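Local coordinates for orotidine 5'-phosphate decarboxylase (Methanocaldococcus jannaschii, PDB 4LUI), which probably catalyses the decarboxylation of orotidine 5'-monophosphate to UMP, the last step of de novo UMP biosynthesis, as a homodimeric TIM barrel, at residues 26-31 with 48-53; 52-57 with 78-83. All coordinates share one frame; numbering follows the deposited sequence.

In the fold
Contacts 1 and 2 are successive strand pairings in the closed eight-stranded parallel barrel. Strand 49-53 serves both, with 23-27 along one edge and 75-82 along the other. Val52 and Gly53 belong to both contacts. Each contact is mostly buried. Contact 1 is mainly backbone hydrogen bonding inside the barrel wall, with a polar end bridged by waters. Contact 2 has one direct backbone bond and relies on stacked aromatic rings, close to the second subunit. The two are tied by a salt bridge from Lys51 NZ to Asp79 OD2 (2.8 Å). Predicted substrate-binding residues occur in both, so the pairings also shape the probable active site.

Contact 1 of 2, residues 26-31 with 48-53; sequences LALDVL and DAIKVG
Leu26 and Lys51 are joined through their backbones, in the closely paired part of the two strands. Lys51 N donates to Leu26 O at 2.8 Å, an almost straight bond with an N-H...O angle of 173°. Leu26 N in turn donates to Ala49 O (2.9 Å), and Leu28 N to Lys51 O (2.9 Å). On the face turned to helices 33-43 and 63-72, Leu28 and Ile50 lie side by side. Ile50 CG2 rests 4.0 Å from Leu28 CD2. The strands are the first two of the TIM barrel, linked as a parallel beta-alpha-beta unit through helix 33-43. The other face carries Ala27 and Lys51 and is much wetter. The bend at chi3 (74°) brings Lys51 CE to 4.0 Å from Ala27 CB, and the turn at chi4 (67°) sets the direction of NZ. This NZ forms a salt bridge with Asp79. Lys51 NZ and Asp29 OD1 are 4.7 Å apart and do not bond directly. One water joins NZ to OD1 and also donates to Lys51 O, and a second joins NZ to Asp29 OD2. Asp29 and Lys51 are both predicted to bind substrate. A third water accepts from Gly53 N (2.8 Å) and donates to Leu28 O and Asp29 OD1.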
ATOM      1  N   LEU B  26      18.861  -0.742   5.665  1.00 12.48           N
ATOM      2  CA  LEU B  26      18.976  -1.213   4.289  1.00 11.53           C
ATOM      3  C   LEU B  26      17.601  -1.330   3.647  1.00 11.29           C
ATOM      4  O   LEU B  26      16.736  -2.029   4.185  1.00 12.23           O
ATOM      5  CB  LEU B  26      19.683  -2.588   4.254  1.00 11.85           C
ATOM      6  CG  LEU B  26      19.695  -3.303   2.889  1.00 12.94           C
ATOM      7  CD1 LEU B  26      20.440  -2.469   1.851  1.00 16.28           C
ATOM      8  CD2 LEU B  26      20.294  -4.710   2.997  1.00 17.70           C
ATOM      9  N   ALA B  27      17.400  -0.658   2.511  1.00 13.57           N
ATOM     10  CA  ALA B  27      16.188  -0.860   1.720  1.00 11.27           C
ATOM     11  C   ALA B  27      16.434  -2.060   0.815  1.00 12.50           C
ATOM     12  O   ALA B  27      17.126  -1.953  -0.203  1.00 13.38           O
ATOM     13  CB  ALA B  27      15.829   0.405   0.896  1.00 10.80           C
ATOM     14  N   LEU B  28      15.886  -3.210   1.193  1.00 12.07           N
ATOM     15  CA  LEU B  28      16.238  -4.466   0.542  1.00 13.70           C
ATOM     16  C   LEU B  28      15.304  -4.702  -0.629  1.00 17.23           C
ATOM     17  O   LEU B  28      14.470  -5.605  -0.612  1.00 16.01           O
ATOM     18  CB  LEU B  28      16.150  -5.618   1.541  1.00 12.05           C
ATOM     19  CG  LEU B  28      16.603  -6.993   1.042  1.00 16.01           C
ATOM     20  CD1 LEU B  28      18.024  -6.929   0.516  1.00 23.42           C
ATOM     21  CD2 LEU B  28      16.488  -8.007   2.160  1.00 19.38           C
ATOM     22  N   ASP B  29      15.452  -3.878  -1.657  1.00 12.82           N
ATOM     23  CA  ASP B  29      14.499  -3.869  -2.759  1.00 17.13           C
ATOM     24  C   ASP B  29      14.953  -4.783  -3.896  1.00 20.10           C
ATOM     25  O   ASP B  29      15.317  -4.331  -4.985  1.00 22.26           O
ATOM     26  CB  ASP B  29      14.279  -2.438  -3.234  1.00 13.82           C
ATOM     27  CG  ASP B  29      13.660  -1.564  -2.163  1.00 19.55           C
ATOM     28  OD1 ASP B  29      12.884  -2.095  -1.337  1.00 19.53           O
ATOM     29  OD2 ASP B  29      13.962  -0.353  -2.139  1.00 18.67           O
ATOM     30  N   VAL B  30      14.961  -6.081  -3.613  1.00 15.23           N
ATOM     31  CA  VAL B  30      15.205  -7.091  -4.635  1.00 13.75           C
ATOM     32  C   VAL B  30      13.922  -7.909  -4.773  1.00 13.04           C
ATOM     33  O   VAL B  30      13.055  -7.846  -3.913  1.00 19.45           O
ATOM     34  CB  VAL B  30      16.405  -7.985  -4.285  1.00 22.53           C
ATOM     35  CG1 VAL B  30      17.668  -7.146  -4.215  1.00 19.65           C
ATOM     36  CG2 VAL B  30      16.167  -8.702  -2.963  1.00 22.25           C
ATOM     37  N   LEU B  31      13.777  -8.630  -5.875  1.00 16.47           N
ATOM     38  CA  LEU B  31      12.563  -9.404  -6.105  1.00 17.60           C
ATOM     39  C   LEU B  31      12.724 -10.860  -5.716  1.00 18.89           C
ATOM     40  O   LEU B  31      11.753 -11.530  -5.368  1.00 24.56           O
ATOM     41  CB  LEU B  31      12.172  -9.334  -7.574  1.00 16.15           C
ATOM     42  CG  LEU B  31      11.840  -7.959  -8.149  1.00 20.38           C
ATOM     43  CD1 LEU B  31      11.574  -8.095  -9.634  1.00 26.47           C
ATOM     44  CD2 LEU B  31      10.631  -7.359  -7.449  1.00 22.35           C
ATOM     45  N   ASP B  48      21.627  -1.750  10.801  1.00 15.95           N
ATOM     46  CA  ASP B  48      20.893  -1.750  12.060  1.00 15.07           C
ATOM     47  C   ASP B  48      19.448  -2.176  11.838  1.00 14.80           C
ATOM     48  O   ASP B  48      18.778  -2.630  12.769  1.00 18.72           O
ATOM     49  CB  ASP B  48      20.936  -0.363  12.701  1.00 17.31           C
ATOM     50  CG  ASP B  48      22.342   0.053  13.040  1.00 21.71           C
ATOM     51  OD1 ASP B  48      22.941  -0.581  13.940  1.00 24.03           O
ATOM     52  OD2 ASP B  48      22.863   0.990  12.401  1.00 19.63           O
ATOM     53  N   ALA B  49      18.977  -2.028  10.605  1.00 15.55           N
ATOM     54  CA  ALA B  49      17.600  -2.381  10.266  1.00 15.45           C
ATOM     55  C   ALA B  49      17.495  -2.804   8.812  1.00 14.22           C
ATOM     56  O   ALA B  49      18.310  -2.408   7.983  1.00 14.85           O
ATOM     57  CB  ALA B  49      16.653  -1.206  10.538  1.00 17.23           C
ATOM     58  N   ILE B  50      16.481  -3.605   8.510  1.00 13.62           N
ATOM     59  CA  ILE B  50      16.213  -4.018   7.137  1.00 11.50           C
ATOM     60  C   ILE B  50      14.777  -3.650   6.797  1.00 11.22           C
ATOM     61  O   ILE B  50      13.860  -3.989   7.552  1.00 15.56           O
ATOM     62  CB  ILE B  50      16.417  -5.535   6.958  1.00 13.57           C
ATOM     63  CG1 ILE B  50      17.874  -5.909   7.280  1.00 18.67           C
ATOM     64  CG2 ILE B  50      16.054  -5.958   5.528  1.00 18.06           C
ATOM     65  CD1 ILE B  50      18.144  -7.382   7.302  1.00 31.08           C
ATOM     66  N   LYS B  51      14.590  -2.943   5.682  1.00 10.76           N
ATOM     67  CA  LYS B  51      13.263  -2.522   5.229  1.00 11.46           C
ATOM     68  C   LYS B  51      12.873  -3.334   3.996  1.00 11.31           C
ATOM     69  O   LYS B  51      13.617  -3.382   3.005  1.00 11.38           O
ATOM     70  CB  LYS B  51      13.270  -1.013   4.916  1.00  9.05           C
ATOM     71  CG  LYS B  51      11.907  -0.411   4.546  1.00 13.27           C
ATOM     72  CD  LYS B  51      11.958   1.121   4.367  1.00 12.72           C
ATOM     73  CE  LYS B  51      12.645   1.539   3.064  1.00 13.29           C
ATOM     74  NZ  LYS B  51      11.874   1.145   1.847  1.00 14.90           N
ATOM     75  N   VAL B  52      11.714  -3.979   4.061  1.00 13.79           N
ATOM     76  CA  VAL B  52      11.238  -4.792   2.954  1.00 13.32           C
ATOM     77  C   VAL B  52       9.913  -4.241   2.454  1.00  9.88           C
ATOM     78  O   VAL B  52       9.108  -3.716   3.237  1.00 15.06           O
ATOM     79  CB  VAL B  52      11.080  -6.275   3.335  1.00 15.28           C
ATOM     80  CG1 VAL B  52      12.446  -6.900   3.664  1.00 13.83           C
ATOM     81  CG2 VAL B  52      10.107  -6.438   4.483  1.00 17.50           C
ATOM     82  N   GLY B  53       9.691  -4.348   1.153  1.00 12.95           N
ATOM     83  CA  GLY B  53       8.461  -3.832   0.576  1.00 11.41           C
ATOM     84  C   GLY B  53       7.631  -4.903  -0.093  1.00 11.29           C
ATOM     85  O   GLY B  53       8.001  -6.073  -0.119  1.00 14.23           O
TER
HETATM   86  O   HOH W   1      11.866  -4.803  -0.486  1.00 19.03           O
HETATM   87  O   HOH W   2      12.588  -1.555   1.228  1.00 17.33           O
HETATM   88  O   HOH W   3      12.642   1.623  -0.833  1.00 24.70           O

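Contact 2 of 2, residues 52-57 with 78-83; sequences VGYPLV and ADFKVA
The second and third strands of the TIM barrel meet here, at the C-terminal end of strand 49-53, where Gly53 is the N-cap of helix 54-60. Their direct backbone bond runs from Asp79 N to Val52 O (2.7 Å). Ala78 CA also approaches Val52 O, in a CA-H...O contact. Beyond this point water takes over, accepting from Tyr54 N and donating to Asp79 O (2.8 Å).

The side-chain contact is an offset stack of Tyr54 on Phe80. The ring centroids are 3.9 Å apart and the planes differ by 13°. Tyr54 CE1 lies over the centre of the Phe80 ring, and Phe80 CD1 over that of Tyr54. Phe80 CG sits beside its backbone N (chi1 -76°), which places the ring between Tyr54 and Ala78, whose CB covers the opposite face. Val57 meets the far end of the ring, with CG1 4.1 Å from Phe80 CZ. In the plane of the tyrosine ring, a water bonded to Tyr54 OH donates to Phe80 O (2.8 Å). Tyr54 also stacks on Tyr54 of the second subunit, extending the aromatic contact across the dimer interface.

Next to Phe80, Lys81 NZ forms a salt bridge with Asp79 OD1 (2.8 Å), on the syn side and 26° out of the carboxylate plane. NZ has a second partner in Asp84 of the second subunit, and Asp79 also holds Lys51. Lys81 is the predicted proton donor. The two carboxylate partners probably hold Lys81 NZ in place, while the stack, with Ala78 CB on the opposite face, probably limits movement of the Phe80 ring.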
ATOM      1  N   VAL B  52      11.714  -3.979   4.061  1.00 13.79           N
ATOM      2  CA  VAL B  52      11.238  -4.792   2.954  1.00 13.32           C
ATOM      3  C   VAL B  52       9.913  -4.241   2.454  1.00  9.88           C
ATOM      4  O   VAL B  52       9.108  -3.716   3.237  1.00 15.06           O
ATOM      5  CB  VAL B  52      11.080  -6.275   3.335  1.00 15.28           C
ATOM      6  CG1 VAL B  52      12.446  -6.900   3.664  1.00 13.83           C
ATOM      7  CG2 VAL B  52      10.107  -6.438   4.483  1.00 17.50           C
ATOM      8  N   GLY B  53       9.691  -4.348   1.153  1.00 12.95           N
ATOM      9  CA  GLY B  53       8.461  -3.832   0.576  1.00 11.41           C
ATOM     10  C   GLY B  53       7.631  -4.903  -0.093  1.00 11.29           C
ATOM     11  O   GLY B  53       8.001  -6.073  -0.119  1.00 14.23           O
ATOM     12  N   TYR B  54       6.501  -4.489  -0.663  1.00 11.27           N
ATOM     13  CA  TYR B  54       5.619  -5.419  -1.357  1.00 14.09           C
ATOM     14  C   TYR B  54       6.191  -6.198  -2.547  1.00 14.35           C
ATOM     15  O   TYR B  54       5.833  -7.359  -2.732  1.00 16.52           O
ATOM     16  CB  TYR B  54       4.322  -4.716  -1.763  1.00 10.53           C
ATOM     17  CG  TYR B  54       3.318  -4.604  -0.623  1.00 11.42           C
ATOM     18  CD1 TYR B  54       2.967  -5.725   0.118  1.00 18.13           C
ATOM     19  CD2 TYR B  54       2.709  -3.395  -0.316  1.00 12.98           C
ATOM     20  CE1 TYR B  54       2.043  -5.653   1.138  1.00 17.18           C
ATOM     21  CE2 TYR B  54       1.764  -3.311   0.712  1.00 15.11           C
ATOM     22  CZ  TYR B  54       1.450  -4.453   1.430  1.00 14.26           C
ATOM     23  OH  TYR B  54       0.534  -4.420   2.468  1.00 18.83           O
ATOM     24  N   PRO B  55       7.036  -5.563  -3.382  1.00 13.68           N
ATOM     25  CA  PRO B  55       7.515  -6.368  -4.514  1.00 15.16           C
ATOM     26  C   PRO B  55       8.232  -7.649  -4.079  1.00 16.54           C
ATOM     27  O   PRO B  55       8.014  -8.710  -4.682  1.00 18.97           O
ATOM     28  CB  PRO B  55       8.448  -5.407  -5.255  1.00 16.77           C
ATOM     29  CG  PRO B  55       7.860  -4.026  -4.923  1.00 15.31           C
ATOM     30  CD  PRO B  55       7.453  -4.148  -3.486  1.00 12.81           C
ATOM     31  N   LEU B  56       9.033  -7.559  -3.026  1.00 16.57           N
ATOM     32  CA  LEU B  56       9.691  -8.752  -2.504  1.00 17.06           C
ATOM     33  C   LEU B  56       8.688  -9.679  -1.828  1.00 18.25           C
ATOM     34  O   LEU B  56       8.643 -10.878  -2.105  1.00 20.79           O
ATOM     35  CB  LEU B  56      10.788  -8.371  -1.520  1.00 16.01           C
ATOM     36  CG  LEU B  56      11.483  -9.539  -0.801  1.00 16.20           C
ATOM     37  CD1 LEU B  56      12.160 -10.476  -1.788  1.00 18.34           C
ATOM     38  CD2 LEU B  56      12.481  -9.005   0.208  1.00 16.97           C
ATOM     39  N   VAL B  57       7.871  -9.113  -0.948  1.00 16.04           N
ATOM     40  CA  VAL B  57       6.981  -9.922  -0.116  1.00 13.18           C
ATOM     41  C   VAL B  57       5.825 -10.574  -0.894  1.00 17.47           C
ATOM     42  O   VAL B  57       5.414 -11.690  -0.579  1.00 18.56           O
ATOM     43  CB  VAL B  57       6.471  -9.105   1.089  1.00 11.98           C
ATOM     44  CG1 VAL B  57       5.494  -9.923   1.924  1.00 18.63           C
ATOM     45  CG2 VAL B  57       7.655  -8.676   1.953  1.00 12.38           C
ATOM     46  N   ALA B  78       8.405  -3.271   7.620  1.00 12.30           N
ATOM     47  CA  ALA B  78       7.637  -3.534   6.405  1.00 12.72           C
ATOM     48  C   ALA B  78       7.131  -2.240   5.793  1.00 12.60           C
ATOM     49  O   ALA B  78       6.263  -1.570   6.365  1.00 13.37           O
ATOM     50  CB  ALA B  78       6.482  -4.468   6.699  1.00 12.59           C
ATOM     51  N   ASP B  79       7.683  -1.885   4.637  1.00 12.07           N
ATOM     52  CA  ASP B  79       7.325  -0.637   3.986  1.00 12.81           C
ATOM     53  C   ASP B  79       6.123  -0.908   3.087  1.00 11.17           C
ATOM     54  O   ASP B  79       6.254  -1.071   1.870  1.00 12.94           O
ATOM     55  CB  ASP B  79       8.512  -0.103   3.189  1.00 12.54           C
ATOM     56  CG  ASP B  79       8.291   1.306   2.673  1.00 13.72           C
ATOM     57  OD1 ASP B  79       7.192   1.870   2.902  1.00 12.99           O
ATOM     58  OD2 ASP B  79       9.215   1.841   2.025  1.00 18.64           O
ATOM     59  N   PHE B  80       4.948  -0.975   3.711  1.00 10.35           N
ATOM     60  CA  PHE B  80       3.736  -1.412   3.023  1.00  9.16           C
ATOM     61  C   PHE B  80       2.780  -0.258   2.724  1.00 12.36           C
ATOM     62  O   PHE B  80       1.693  -0.479   2.170  1.00 15.52           O
ATOM     63  CB  PHE B  80       3.022  -2.454   3.875  1.00 12.90           C
ATOM     64  CG  PHE B  80       3.660  -3.817   3.838  1.00 12.77           C
ATOM     65  CD1 PHE B  80       4.804  -4.056   3.088  1.00 12.26           C
ATOM     66  CD2 PHE B  80       3.100  -4.864   4.556  1.00 12.02           C
ATOM     67  CE1 PHE B  80       5.391  -5.333   3.055  1.00 13.20           C
ATOM     68  CE2 PHE B  80       3.665  -6.141   4.520  1.00 11.79           C
ATOM     69  CZ  PHE B  80       4.819  -6.375   3.772  1.00 15.04           C
ATOM     70  N   LYS B  81       3.192   0.952   3.087  1.00 10.92           N
ATOM     71  CA  LYS B  81       2.427   2.160   2.754  1.00 12.99           C
ATOM     72  C   LYS B  81       0.929   1.995   3.049  1.00 10.91           C
ATOM     73  O   LYS B  81       0.089   2.329   2.205  1.00 11.03           O
ATOM     74  CB  LYS B  81       2.595   2.498   1.262  1.00 13.20           C
ATOM     75  CG  LYS B  81       4.030   2.837   0.830  1.00 17.44           C
ATOM     76  CD  LYS B  81       4.638   3.935   1.687  1.00 15.38           C
ATOM     77  CE  LYS B  81       5.826   4.613   0.984  1.00 16.32           C
ATOM     78  NZ  LYS B  81       6.960   3.662   0.760  1.00 13.58           N
ATOM     79  N   VAL B  82       0.603   1.467   4.225  1.00  9.99           N
ATOM     80  CA  VAL B  82      -0.762   1.035   4.527  1.00  9.49           C
ATOM     81  C   VAL B  82      -1.715   2.220   4.379  1.00 11.05           C
ATOM     82  O   VAL B  82      -1.454   3.304   4.907  1.00 12.22           O
ATOM     83  CB  VAL B  82      -0.874   0.463   5.953  1.00 11.91           C
ATOM     84  CG1 VAL B  82      -2.244  -0.129   6.165  1.00 16.77           C
ATOM     85  CG2 VAL B  82       0.204  -0.608   6.186  1.00 15.61           C
ATOM     86  N   ALA B  83      -2.794   2.016   3.636  1.00 12.88           N
ATOM     87  CA  ALA B  83      -3.610   3.134   3.205  1.00 14.13           C
ATOM     88  C   ALA B  83      -5.049   2.709   2.967  1.00 10.70           C
ATOM     89  O   ALA B  83      -5.623   3.012   1.924  1.00 13.64           O
ATOM     90  CB  ALA B  83      -3.009   3.754   1.932  1.00 13.18           C
TER
HETATM   91  O   HOH W   4       6.115  -1.600  -0.839  1.00 13.72           O
HETATM   92  O   HOH W   5      -0.619  -1.981   2.862  1.00 18.04           O